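Local coordinates for vinylacetyl-CoA Delta-isomerase (Nitrosopumilus maritimus SCM1, PDB 6VJR), which probably dehydrates 4-hydroxybutyryl-CoA and isomerises vinylacetyl-CoA, with the help of bound FAD and a [4Fe-4S] cluster, at residues S61-K66 / F132-Q137; D6-S11 / N40-T45; T168-T173 / W211-A216; K222-I227 / D260-P265; K156-Q161 / E206-W211. All blocks are in the same frame, centred on the assembly; numbering follows the deposited sequence. Where two conformers were deposited one is given.

Contact 1: S61-K66 / F132-Q137; sequences SITGLK and FVKMVQ
Val133 makes the first approach of helix segment 132-137 to the loop 61-66: its CG1 lies 4.1 Å from CD1 of Ile62, the two branched side chains crossing at about a right angle. Lys134 takes part through its root, for CG2 of Thr63 rests 3.6 Å from Lys134 CA while the extended chain carries the ammonium group away. One turn after Val133, Gln137 supplies the polar link, OE1 accepting from Thr63 OG1 at 2.8 Å with the donor tilted 20° from the carbonyl plane. Thr63 OG1 stands between its own backbone N and carbonyl carbon (chi1 53°), which turns the hydroxyl to Gln137 and the methyl to Lys134. Ser60 OG also bonds to OE1, and Leu71 O takes NE2, so both ends of the amide are held. A valine at Thr63 would probably cost OE1 this partner, though not Ser60, and tie the loop less firmly. The arrangement is an irregular connection between strands 57-59 and 66-68, fastened to helix 125-139 in the N-terminal region of this HpaB-family protein.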
# COMPACT_ATOMS: atom_id res chain seq x y z
N SER A 61 32.42 -7.98 -30.82
CA SER A 61 33.76 -8.55 -30.83
C SER A 61 33.74 -10.00 -31.30
O SER A 61 34.79 -10.55 -31.61
CB SER A 61 34.42 -8.48 -29.46
OG SER A 61 34.55 -7.14 -29.02
N ILE A 62 32.56 -10.65 -31.27
CA ILE A 62 32.46 -12.03 -31.73
C ILE A 62 32.68 -12.15 -33.26
O ILE A 62 33.50 -12.96 -33.68
CB ILE A 62 31.17 -12.69 -31.23
CG1 ILE A 62 31.19 -12.71 -29.71
CG2 ILE A 62 31.01 -14.10 -31.81
CD1 ILE A 62 29.95 -13.24 -29.02
N THR A 63 31.95 -11.34 -34.04
CA THR A 63 31.92 -11.37 -35.48
C THR A 63 32.69 -10.20 -36.10
O THR A 63 32.97 -10.25 -37.31
CB THR A 63 30.48 -11.35 -36.02
OG1 THR A 63 29.81 -10.24 -35.42
CG2 THR A 63 29.72 -12.63 -35.72
N GLY A 64 32.96 -9.13 -35.32
CA GLY A 64 33.55 -7.94 -35.89
C GLY A 64 32.54 -7.15 -36.72
O GLY A 64 32.93 -6.32 -37.52
N LEU A 65 31.25 -7.44 -36.54
CA LEU A 65 30.18 -6.79 -37.30
C LEU A 65 29.43 -5.82 -36.41
O LEU A 65 29.43 -6.03 -35.21
CB LEU A 65 29.16 -7.82 -37.78
CG LEU A 65 29.66 -8.89 -38.75
CD1 LEU A 65 28.58 -9.96 -38.94
CD2 LEU A 65 30.05 -8.22 -40.06
N LYS A 66 28.81 -4.80 -37.04
CA LYS A 66 27.74 -4.07 -36.40
C LYS A 66 26.50 -4.96 -36.41
O LYS A 66 26.07 -5.41 -37.48
CB LYS A 66 27.49 -2.76 -37.16
CG LYS A 66 26.52 -1.85 -36.44
CD LYS A 66 27.27 -0.86 -35.55
CE LYS A 66 27.62 0.44 -36.23
NZ LYS A 66 26.79 1.54 -35.73
N PHE A 132 26.82 -20.51 -33.43
CA PHE A 132 25.42 -20.13 -33.59
C PHE A 132 25.27 -18.61 -33.53
O PHE A 132 24.56 -18.01 -34.34
CB PHE A 132 24.58 -20.86 -32.54
CG PHE A 132 23.12 -20.44 -32.58
CD1 PHE A 132 22.27 -21.00 -33.52
CD2 PHE A 132 22.59 -19.50 -31.70
CE1 PHE A 132 20.93 -20.67 -33.56
CE2 PHE A 132 21.25 -19.13 -31.79
CZ PHE A 132 20.43 -19.70 -32.72
N VAL A 133 25.93 -17.98 -32.56
CA VAL A 133 25.87 -16.53 -32.42
C VAL A 133 26.38 -15.88 -33.71
O VAL A 133 25.78 -14.92 -34.18
CB VAL A 133 26.65 -16.04 -31.19
CG1 VAL A 133 26.74 -14.51 -31.21
CG2 VAL A 133 25.94 -16.55 -29.92
N LYS A 134 27.50 -16.37 -34.24
CA LYS A 134 28.03 -15.80 -35.47
C LYS A 134 26.99 -15.85 -36.58
O LYS A 134 26.75 -14.86 -37.27
CB LYS A 134 29.30 -16.55 -35.84
CG LYS A 134 29.75 -16.23 -37.25
CD LYS A 134 31.08 -16.87 -37.59
CE LYS A 134 31.53 -16.54 -38.97
NZ LYS A 134 32.85 -17.13 -39.16
N MET A 135 26.35 -17.02 -36.76
CA MET A 135 25.32 -17.17 -37.78
C MET A 135 24.22 -16.12 -37.58
O MET A 135 23.91 -15.36 -38.48
CB MET A 135 24.74 -18.59 -37.75
CG MET A 135 23.62 -18.82 -38.76
SD MET A 135 22.90 -20.48 -38.66
CE MET A 135 21.93 -20.42 -37.15
N VAL A 136 23.60 -16.07 -36.38
CA VAL A 136 22.43 -15.24 -36.22
C VAL A 136 22.78 -13.75 -36.30
O VAL A 136 21.96 -12.95 -36.74
CB VAL A 136 21.61 -15.60 -34.96
CG1 VAL A 136 21.18 -17.05 -34.99
CG2 VAL A 136 22.33 -15.35 -33.67
N GLN A 137 23.97 -13.39 -35.85
CA GLN A 137 24.48 -12.03 -36.01
C GLN A 137 24.67 -11.61 -37.47
O GLN A 137 24.34 -10.50 -37.85
CB GLN A 137 25.78 -11.85 -35.23
CG GLN A 137 25.57 -11.70 -33.73
CD GLN A 137 26.83 -11.26 -32.99
OE1 GLN A 137 27.94 -11.17 -33.55
NE2 GLN A 137 26.62 -11.06 -31.69

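Contact 2: D6-S11 / N40-T45; sequences DDYIES and NAVAET
Two side chains with their leading carbons anti to the backbone N, Tyr8 CG (chi1 162°) and Val42 CG1 (chi1 -179°), reach toward each other between two packed helices. This is helix-helix packing in the N-terminal part of the chain: the axes of segments 6-11 and 40-45 approach to 8.8 Å and run at 133° to each other. The tyrosine side chain crosses that of Val42 at about a right angle, and its outer end does the touching, with Tyr8 CZ only 3.4 Å from Val42 CG1. Nearer its root, Tyr8 CD2 lies 3.8 Å from Ala43 CA, where the small alanine lets the ring come close to the helix backbone. Asn192 O binds the phenol oxygen, satisfying the polar tip of an otherwise apolar contact, and the ring of Tyr46 also meets that of Tyr8. Val42 touches Gln99 of the iron-sulfur cluster pocket, and its side chain lies about 9 Å from the cluster. Beside the tyrosine, Ile9 CD1 comes to 4.0 Å from Ala43 CB.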
# COMPACT_ATOMS: atom_id res chain seq x y z
N ASP A 6 10.79 -3.92 -43.09
CA ASP A 6 10.16 -4.47 -44.27
C ASP A 6 10.83 -5.76 -44.70
O ASP A 6 10.16 -6.69 -45.12
CB ASP A 6 10.09 -3.45 -45.38
CG ASP A 6 9.12 -2.31 -45.12
OD1 ASP A 6 8.34 -2.37 -44.12
OD2 ASP A 6 9.17 -1.35 -45.91
N ASP A 7 12.17 -5.80 -44.68
CA ASP A 7 12.89 -7.02 -45.01
C ASP A 7 12.49 -8.15 -44.05
O ASP A 7 12.31 -9.31 -44.44
CB ASP A 7 14.38 -6.81 -44.89
CG ASP A 7 15.07 -5.91 -45.92
OD1 ASP A 7 14.49 -5.64 -46.98
OD2 ASP A 7 16.17 -5.44 -45.59
N TYR A 8 12.34 -7.81 -42.77
CA TYR A 8 11.96 -8.78 -41.75
C TYR A 8 10.57 -9.35 -42.04
O TYR A 8 10.37 -10.56 -42.06
CB TYR A 8 12.03 -8.15 -40.38
CG TYR A 8 11.25 -8.94 -39.34
CD1 TYR A 8 11.69 -10.21 -38.90
CD2 TYR A 8 10.05 -8.47 -38.86
CE1 TYR A 8 10.95 -10.95 -38.00
CE2 TYR A 8 9.35 -9.18 -37.91
CZ TYR A 8 9.78 -10.43 -37.50
OH TYR A 8 9.02 -11.08 -36.57
N ILE A 9 9.63 -8.47 -42.36
CA ILE A 9 8.28 -8.93 -42.67
C ILE A 9 8.29 -9.89 -43.87
O ILE A 9 7.69 -10.96 -43.82
CB ILE A 9 7.34 -7.74 -42.85
CG1 ILE A 9 7.20 -7.03 -41.51
CG2 ILE A 9 5.99 -8.13 -43.44
CD1 ILE A 9 6.48 -5.69 -41.60
N GLU A 10 9.08 -9.58 -44.90
CA GLU A 10 9.18 -10.45 -46.05
C GLU A 10 9.79 -11.81 -45.68
O GLU A 10 9.34 -12.81 -46.22
CB GLU A 10 10.03 -9.73 -47.09
CG GLU A 10 10.14 -10.49 -48.41
CD GLU A 10 8.82 -10.83 -49.09
OE1 GLU A 10 7.85 -10.02 -49.04
OE2 GLU A 10 8.79 -11.93 -49.69
N SER A 11 10.75 -11.85 -44.75
CA SER A 11 11.40 -13.09 -44.32
C SER A 11 10.41 -14.05 -43.62
O SER A 11 10.70 -15.25 -43.52
CB SER A 11 12.56 -12.80 -43.36
OG SER A 11 12.07 -12.59 -42.02
N ASN A 40 4.49 -6.29 -36.60
CA ASN A 40 4.83 -4.88 -36.70
C ASN A 40 5.73 -4.45 -35.54
O ASN A 40 6.62 -3.63 -35.74
CB ASN A 40 3.57 -4.03 -36.72
CG ASN A 40 2.77 -4.14 -37.99
OD1 ASN A 40 3.27 -4.55 -39.04
ND2 ASN A 40 1.52 -3.74 -37.94
N ALA A 41 5.43 -4.94 -34.34
CA ALA A 41 6.24 -4.62 -33.18
C ALA A 41 7.66 -5.12 -33.39
O ALA A 41 8.61 -4.40 -33.12
CB ALA A 41 5.61 -5.17 -31.92
N VAL A 42 7.82 -6.38 -33.80
CA VAL A 42 9.17 -6.86 -34.06
C VAL A 42 9.83 -6.07 -35.18
O VAL A 42 11.03 -5.78 -35.09
CB VAL A 42 9.19 -8.37 -34.34
CG1 VAL A 42 10.60 -8.84 -34.59
CG2 VAL A 42 8.55 -9.15 -33.20
N ALA A 43 9.08 -5.70 -36.23
CA ALA A 43 9.69 -4.96 -37.33
C ALA A 43 10.30 -3.66 -36.81
O ALA A 43 11.27 -3.17 -37.33
CB ALA A 43 8.67 -4.68 -38.40
N GLU A 44 9.66 -3.03 -35.82
CA GLU A 44 10.15 -1.77 -35.25
C GLU A 44 11.51 -1.94 -34.56
O GLU A 44 12.29 -0.98 -34.49
CB GLU A 44 9.10 -1.12 -34.34
CG GLU A 44 9.68 -0.00 -33.48
CD GLU A 44 10.18 1.26 -34.17
OE1 GLU A 44 10.04 1.42 -35.40
OE2 GLU A 44 10.77 2.10 -33.42
N THR A 45 11.86 -3.15 -34.12
CA THR A 45 13.18 -3.37 -33.54
C THR A 45 14.26 -3.26 -34.62
O THR A 45 15.38 -2.91 -34.29
CB THR A 45 13.29 -4.73 -32.86
OG1 THR A 45 13.31 -5.87 -33.72
CG2 THR A 45 12.23 -4.93 -31.79

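Contact 3: T168-T173 / W211-A216; sequences TRIVDT and WAIVGA
Arg169 and Trp211 lie side by side and point the same way, the arginine laid over one face of the indole. Its CB makes a CH-pi contact 3.7 Å from the centroid of the five-membered ring, and its CD follows the indole outward to 3.9 Å from Trp211 NE1. With CG between the backbone N and the carbonyl carbon (chi1 63°), the chain runs along the ring; the guanidinium, its plane 36° from the indole, is salt-bridged through NE to Asp165 and covered on one face by Val171. Trp211 CD1 meets Thr168 O obliquely at 3.1 Å, while NE1 donates to Pro164 O. Farther along, Ile170 and Ile213 cross obliquely, with Ile170 CG1 3.8 Å from Ile213 CB. These isoleucines belong to different sheets: strand 169-173, with a classic beta bulge at Val171 and Asp172, faces strand 213-218, entered through an inverse gamma turn at Ala212. An alanine at Trp211 would probably open a gap beneath Arg169 and leave Pro164 O without its indole donor. A water donates to both Thr168 O and Trp211 O, at 2.7 and 2.8 Å; the side chains thus meet mainly through carbon, and this one molecule serves both carbonyl oxygens.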
# COMPACT_ATOMS: atom_id res chain seq x y z
N THR A 168 9.99 -30.79 -21.34
CA THR A 168 10.66 -31.18 -22.58
C THR A 168 11.89 -32.05 -22.31
O THR A 168 12.73 -31.75 -21.46
CB THR A 168 11.00 -29.90 -23.35
OG1 THR A 168 9.79 -29.24 -23.71
CG2 THR A 168 11.75 -30.19 -24.64
N ARG A 169 11.99 -33.15 -23.05
CA ARG A 169 13.03 -34.14 -22.82
C ARG A 169 13.58 -34.74 -24.12
O ARG A 169 12.95 -34.71 -25.17
CB ARG A 169 12.49 -35.28 -21.96
CG ARG A 169 11.36 -36.03 -22.66
CD ARG A 169 10.68 -37.00 -21.72
NE ARG A 169 9.56 -37.73 -22.33
CZ ARG A 169 9.57 -39.02 -22.64
NH1 ARG A 169 10.51 -39.77 -22.15
NH2 ARG A 169 8.58 -39.58 -23.30
N ILE A 170 14.78 -35.30 -23.99
CA ILE A 170 15.36 -36.12 -25.04
C ILE A 170 14.66 -37.48 -25.03
O ILE A 170 14.63 -38.15 -24.00
CB ILE A 170 16.85 -36.30 -24.79
CG1 ILE A 170 17.58 -34.95 -24.73
CG2 ILE A 170 17.48 -37.22 -25.83
CD1 ILE A 170 18.95 -35.03 -24.09
N VAL A 171 14.15 -37.91 -26.18
CA VAL A 171 13.51 -39.21 -26.31
C VAL A 171 14.34 -40.20 -27.12
O VAL A 171 14.07 -41.40 -27.05
CB VAL A 171 12.09 -39.08 -26.88
CG1 VAL A 171 11.16 -38.33 -25.93
CG2 VAL A 171 12.03 -38.44 -28.24
N ASP A 172 15.29 -39.72 -27.94
CA ASP A 172 16.17 -40.63 -28.66
C ASP A 172 17.39 -39.85 -29.11
O ASP A 172 17.40 -38.63 -29.06
CB ASP A 172 15.50 -41.20 -29.89
CG ASP A 172 16.07 -42.52 -30.41
OD1 ASP A 172 17.08 -43.02 -29.86
OD2 ASP A 172 15.47 -43.04 -31.35
N THR A 173 18.44 -40.59 -29.48
CA THR A 173 19.63 -39.98 -30.05
C THR A 173 20.10 -40.89 -31.19
O THR A 173 19.72 -42.06 -31.27
CB THR A 173 20.73 -39.78 -29.00
OG1 THR A 173 21.31 -41.06 -28.75
CG2 THR A 173 20.25 -39.20 -27.67
N TRP A 211 15.95 -34.53 -19.20
CA TRP A 211 15.38 -33.21 -19.39
C TRP A 211 16.46 -32.13 -19.43
O TRP A 211 16.14 -30.97 -19.64
CB TRP A 211 14.35 -32.93 -18.27
CG TRP A 211 13.11 -33.76 -18.36
CD1 TRP A 211 11.95 -33.40 -18.95
CD2 TRP A 211 12.88 -35.09 -17.82
NE1 TRP A 211 11.01 -34.39 -18.84
CE2 TRP A 211 11.54 -35.43 -18.14
CE3 TRP A 211 13.65 -36.02 -17.11
CZ2 TRP A 211 10.96 -36.64 -17.76
CZ3 TRP A 211 13.07 -37.21 -16.72
CH2 TRP A 211 11.76 -37.52 -17.06
N ALA A 212 17.75 -32.50 -19.30
CA ALA A 212 18.84 -31.55 -19.36
C ALA A 212 19.27 -31.34 -20.81
O ALA A 212 20.28 -31.86 -21.29
CB ALA A 212 19.99 -32.00 -18.49
N ILE A 213 18.42 -30.63 -21.57
CA ILE A 213 18.63 -30.40 -22.99
C ILE A 213 18.44 -28.91 -23.28
O ILE A 213 17.42 -28.30 -22.93
CB ILE A 213 17.70 -31.27 -23.86
CG1 ILE A 213 17.86 -31.01 -25.36
CG2 ILE A 213 16.24 -31.17 -23.42
CD1 ILE A 213 19.23 -31.37 -25.90
N VAL A 214 19.46 -28.34 -23.93
CA VAL A 214 19.37 -27.04 -24.58
C VAL A 214 19.67 -27.23 -26.05
O VAL A 214 20.70 -27.81 -26.39
CB VAL A 214 20.35 -26.00 -24.01
CG1 VAL A 214 20.28 -24.68 -24.80
CG2 VAL A 214 20.08 -25.78 -22.51
N GLY A 215 18.81 -26.69 -26.90
CA GLY A 215 19.07 -26.77 -28.34
C GLY A 215 18.30 -25.72 -29.11
O GLY A 215 17.21 -25.33 -28.71
N ALA A 216 18.90 -25.29 -30.23
CA ALA A 216 18.28 -24.31 -31.11
C ALA A 216 17.62 -25.04 -32.27
O ALA A 216 18.24 -25.89 -32.93
CB ALA A 216 19.33 -23.40 -31.60
O HOH W 1 13.75 -29.63 -20.15

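Contact 4: K222-I227 / D260-P265; sequences KGVTYI and DRVFIP
Gly223 presses so closely on Asp260 that a side chain has no place there: a CB would stand 2.6 Å from Asp260 O, and at this residue's backbone angles (phi 98°) it would also be jammed against the carbonyl of Lys222. The close approach brings Asp260 N to 2.9 Å from Gly223 O, a hydrogen bond whose donor is tilted from the carbonyl plane. Val262 packs beside this bond. Its CG2 lies 3.6 Å from Lys222 O and 3.9 Å from CG2 of Val224, the two valines set aslant, and both valine side chains also touch Ile217 of strand 213-218. The setting is a corner in the beta sheet of the N-terminal HpaB region. Strand 224-228 pairs antiparallel with 254-259, after which the chain bends at Asp260 and Arg261 and continues as strand 262-265; there Arg261 and Val262 both face Val180 in a G1 beta bulge. At the bend Arg261 grips the Asp260 carboxylate side-on, with NE on OD1 and NH1 on OD2, both nitrogens lying out of the carboxylate plane; this local salt bridge lies on the exposed side of the corner. A water beside Val262 donates to Lys222 O (2.7 Å) and accepts from Phe263 N (3.0 Å), bridging the two backbones.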
# COMPACT_ATOMS: atom_id res chain seq x y z
N LYS A 222 10.54 -29.62 -38.57
CA LYS A 222 9.55 -30.70 -38.63
C LYS A 222 9.24 -31.20 -37.22
O LYS A 222 10.13 -31.31 -36.38
CB LYS A 222 10.10 -31.81 -39.54
CG LYS A 222 10.19 -31.32 -40.98
CD LYS A 222 8.94 -30.69 -41.59
CE LYS A 222 9.10 -30.34 -43.05
NZ LYS A 222 7.96 -29.57 -43.54
N GLY A 223 7.97 -31.48 -36.95
CA GLY A 223 7.54 -32.05 -35.69
C GLY A 223 7.01 -31.01 -34.71
O GLY A 223 6.57 -31.35 -33.61
N VAL A 224 7.01 -29.74 -35.12
CA VAL A 224 6.55 -28.63 -34.29
C VAL A 224 5.14 -28.26 -34.69
O VAL A 224 4.83 -28.10 -35.86
CB VAL A 224 7.45 -27.39 -34.42
CG1 VAL A 224 6.93 -26.25 -33.55
CG2 VAL A 224 8.92 -27.70 -34.09
N THR A 225 4.29 -28.09 -33.68
CA THR A 225 2.97 -27.51 -33.85
C THR A 225 2.86 -26.30 -32.91
O THR A 225 3.24 -26.40 -31.74
CB THR A 225 1.89 -28.54 -33.50
OG1 THR A 225 2.03 -29.75 -34.26
CG2 THR A 225 0.51 -27.94 -33.71
N TYR A 226 2.31 -25.20 -33.44
CA TYR A 226 2.05 -23.99 -32.65
C TYR A 226 0.55 -23.86 -32.44
O TYR A 226 -0.21 -23.94 -33.41
CB TYR A 226 2.56 -22.72 -33.34
CG TYR A 226 4.04 -22.71 -33.63
CD1 TYR A 226 4.53 -23.23 -34.81
CD2 TYR A 226 4.96 -22.19 -32.72
CE1 TYR A 226 5.89 -23.22 -35.11
CE2 TYR A 226 6.31 -22.17 -33.01
CZ TYR A 226 6.79 -22.69 -34.20
OH TYR A 226 8.14 -22.64 -34.42
N ILE A 227 0.15 -23.64 -31.18
CA ILE A 227 -1.25 -23.40 -30.86
C ILE A 227 -1.35 -22.01 -30.23
O ILE A 227 -0.82 -21.78 -29.17
CB ILE A 227 -1.86 -24.50 -29.99
CG1 ILE A 227 -1.63 -25.91 -30.57
CG2 ILE A 227 -3.35 -24.20 -29.84
CD1 ILE A 227 -2.11 -27.02 -29.68
N ASP A 260 7.20 -32.92 -31.22
CA ASP A 260 7.05 -34.36 -31.43
C ASP A 260 8.28 -34.88 -32.16
O ASP A 260 8.40 -34.82 -33.38
CB ASP A 260 5.78 -34.68 -32.19
CG ASP A 260 5.52 -36.17 -32.37
OD1 ASP A 260 6.21 -36.96 -31.70
OD2 ASP A 260 4.67 -36.51 -33.20
N ARG A 261 9.22 -35.38 -31.35
CA ARG A 261 10.41 -36.04 -31.87
C ARG A 261 11.12 -35.11 -32.85
O ARG A 261 11.53 -35.53 -33.95
CB ARG A 261 10.12 -37.41 -32.50
CG ARG A 261 9.58 -38.44 -31.52
CD ARG A 261 9.00 -39.64 -32.24
NE ARG A 261 7.76 -39.14 -32.88
CZ ARG A 261 6.89 -39.78 -33.63
NH1 ARG A 261 5.89 -39.09 -34.17
NH2 ARG A 261 7.00 -41.08 -33.88
N VAL A 262 11.29 -33.86 -32.40
CA VAL A 262 11.98 -32.86 -33.18
C VAL A 262 13.48 -33.15 -33.14
O VAL A 262 14.06 -33.33 -32.08
CB VAL A 262 11.63 -31.46 -32.65
CG1 VAL A 262 12.39 -30.35 -33.37
CG2 VAL A 262 10.17 -31.16 -32.76
N PHE A 263 14.12 -33.11 -34.30
CA PHE A 263 15.54 -33.38 -34.43
C PHE A 263 16.35 -32.11 -34.22
O PHE A 263 16.04 -31.07 -34.79
CB PHE A 263 15.82 -33.92 -35.82
CG PHE A 263 17.30 -34.15 -36.06
CD1 PHE A 263 17.96 -35.19 -35.42
CD2 PHE A 263 18.02 -33.34 -36.94
CE1 PHE A 263 19.32 -35.42 -35.64
CE2 PHE A 263 19.37 -33.59 -37.16
CZ PHE A 263 20.01 -34.62 -36.51
N ILE A 264 17.41 -32.25 -33.42
CA ILE A 264 18.38 -31.19 -33.21
C ILE A 264 19.75 -31.76 -33.49
O ILE A 264 20.19 -32.64 -32.76
CB ILE A 264 18.33 -30.61 -31.79
CG1 ILE A 264 16.89 -30.33 -31.36
CG2 ILE A 264 19.22 -29.38 -31.71
CD1 ILE A 264 16.74 -29.75 -29.97
N PRO A 265 20.46 -31.26 -34.52
CA PRO A 265 21.78 -31.79 -34.83
C PRO A 265 22.76 -31.37 -33.74
O PRO A 265 22.57 -30.37 -33.07
CB PRO A 265 22.11 -31.17 -36.19
CG PRO A 265 21.33 -29.90 -36.21
CD PRO A 265 20.07 -30.17 -35.42
O HOH W 2 12.62 -32.35 -36.78

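Contact 5: K156-Q161 / E206-W211; sequences KGPSEQ and ESDKDW
Two 3-10 segments in neighbouring loops, 158-160 and 206-211, face each other here. The first loop follows the FAD-binding residues Lys151 and Arg154; the side chain of Pro158 is about 11 Å from the FAD, near the cofactor site but not touching it. Pro158 lies over the indole of Trp211, on the face opposite the one Arg169 covers. Its CB makes a CH-pi contact, 3.6 Å from the centroid of the five-membered ring and only 9° off the ring normal, so the tryptophan is sandwiched between proline and arginine. Over the six-membered part of the indole, Ser159 CA approaches Trp211 CH2 to 3.8 Å. Within the first segment, Gly157 N donates nearly straight to Glu160 OE2 (172°), while Glu160 N returns a bond to Gly157 O. Asp208 adds the polar tie across the contact. Thr205 OG1 bonds to one carboxylate oxygen, OD2, helping to fix the group's rotation. The CG of Asp208 is anti to the carbonyl carbon (chi1 -54°), which directs the other oxygen, OD1, to Ser159 N at 3.0 Å, and the N-H arrives almost in line with the C-O bond.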
# COMPACT_ATOMS: atom_id res chain seq x y z
N LYS A 156 5.59 -31.29 -8.33
CA LYS A 156 6.43 -32.42 -8.71
C LYS A 156 7.41 -31.99 -9.79
O LYS A 156 7.09 -31.15 -10.64
CB LYS A 156 5.63 -33.64 -9.20
CG LYS A 156 4.67 -34.19 -8.17
CD LYS A 156 3.85 -35.30 -8.79
CE LYS A 156 2.75 -35.74 -7.86
NZ LYS A 156 3.34 -36.29 -6.66
N GLY A 157 8.60 -32.56 -9.73
CA GLY A 157 9.62 -32.31 -10.74
C GLY A 157 9.38 -33.16 -11.99
O GLY A 157 8.41 -33.93 -12.09
N PRO A 158 10.25 -33.01 -13.02
CA PRO A 158 10.05 -33.70 -14.28
C PRO A 158 9.91 -35.21 -14.17
O PRO A 158 9.01 -35.79 -14.76
CB PRO A 158 11.29 -33.34 -15.09
CG PRO A 158 11.64 -31.97 -14.53
CD PRO A 158 11.38 -32.07 -13.05
N SER A 159 10.84 -35.85 -13.45
CA SER A 159 10.83 -37.29 -13.39
C SER A 159 9.68 -37.85 -12.54
O SER A 159 9.49 -39.07 -12.54
CB SER A 159 12.14 -37.84 -12.92
OG SER A 159 12.40 -37.46 -11.57
N GLU A 160 8.94 -36.98 -11.84
CA GLU A 160 7.83 -37.39 -10.97
C GLU A 160 6.46 -37.14 -11.62
O GLU A 160 5.43 -37.57 -11.09
CB GLU A 160 7.85 -36.66 -9.63
CG GLU A 160 9.15 -36.76 -8.84
CD GLU A 160 9.35 -35.76 -7.69
OE1 GLU A 160 9.90 -36.30 -6.73
OE2 GLU A 160 9.05 -34.52 -7.70
N GLN A 161 6.40 -36.47 -12.78
CA GLN A 161 5.14 -36.27 -13.47
C GLN A 161 4.62 -37.62 -13.99
O GLN A 161 5.39 -38.53 -14.39
CB GLN A 161 5.28 -35.31 -14.65
CG GLN A 161 5.78 -33.92 -14.27
CD GLN A 161 4.78 -33.15 -13.44
OE1 GLN A 161 3.56 -33.28 -13.64
NE2 GLN A 161 5.31 -32.33 -12.55
N GLU A 206 19.68 -35.69 -10.69
CA GLU A 206 20.22 -36.77 -11.51
C GLU A 206 19.10 -37.60 -12.16
O GLU A 206 19.25 -38.05 -13.30
CB GLU A 206 21.19 -37.64 -10.72
CG GLU A 206 21.85 -38.70 -11.60
CD GLU A 206 22.91 -39.53 -10.89
OE1 GLU A 206 23.53 -40.40 -11.55
OE2 GLU A 206 23.14 -39.29 -9.68
N SER A 207 17.97 -37.78 -11.46
CA SER A 207 16.84 -38.50 -12.01
C SER A 207 16.21 -37.77 -13.21
O SER A 207 15.41 -38.37 -13.95
CB SER A 207 15.80 -38.78 -10.93
OG SER A 207 15.10 -37.60 -10.54
N ASP A 208 16.54 -36.48 -13.39
CA ASP A 208 15.98 -35.65 -14.44
C ASP A 208 16.94 -35.44 -15.61
O ASP A 208 16.76 -34.51 -16.38
CB ASP A 208 15.56 -34.30 -13.87
CG ASP A 208 14.63 -34.33 -12.66
OD1 ASP A 208 13.60 -35.00 -12.78
OD2 ASP A 208 14.95 -33.65 -11.63
N LYS A 209 17.97 -36.29 -15.73
CA LYS A 209 19.02 -36.15 -16.74
C LYS A 209 18.44 -36.00 -18.15
O LYS A 209 18.95 -35.23 -18.95
CB LYS A 209 19.95 -37.37 -16.61
CG LYS A 209 21.18 -37.30 -17.41
CD LYS A 209 22.20 -38.37 -17.03
CE LYS A 209 22.00 -39.65 -17.80
NZ LYS A 209 22.90 -40.76 -17.45
N ASP A 210 17.39 -36.77 -18.49
CA ASP A 210 16.81 -36.74 -19.83
C ASP A 210 16.25 -35.35 -20.20
O ASP A 210 16.05 -35.06 -21.38
CB ASP A 210 15.74 -37.80 -19.99
CG ASP A 210 16.24 -39.23 -20.01
OD1 ASP A 210 17.48 -39.42 -20.00
OD2 ASP A 210 15.38 -40.13 -20.03
N TRP A 211 15.95 -34.53 -19.20
CA TRP A 211 15.38 -33.21 -19.39
C TRP A 211 16.46 -32.13 -19.43
O TRP A 211 16.14 -30.97 -19.64
CB TRP A 211 14.35 -32.93 -18.27
CG TRP A 211 13.11 -33.76 -18.36
CD1 TRP A 211 11.95 -33.40 -18.95
CD2 TRP A 211 12.88 -35.09 -17.82
NE1 TRP A 211 11.01 -34.39 -18.84
CE2 TRP A 211 11.54 -35.43 -18.14
CE3 TRP A 211 13.65 -36.02 -17.11
CZ2 TRP A 211 10.96 -36.64 -17.76
CZ3 TRP A 211 13.07 -37.21 -16.72
CH2 TRP A 211 11.76 -37.52 -17.06

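Of the five, contact 2 is the buried one, apolar helix packing near the iron-sulfur cluster; the others are partly buried and combine an apolar patch with polar ties. Contacts 1 and 5 fasten loops, one to a helix and one to another loop, each through a side-chain oxygen acceptor. Contacts 3 and 4 belong to the beta region, their centres about 11 Å apart, and touch where Gly215 and Ala216 meet Ile264; in both, water bridges backbone polar groups. Contacts 3 and 5 share Trp211, and Ile170 N to Asp210 O is a probable hydrogen bond joining them. Phe132 of contact 1 packs on Ala216 of contact 3, bringing helix and sheet together.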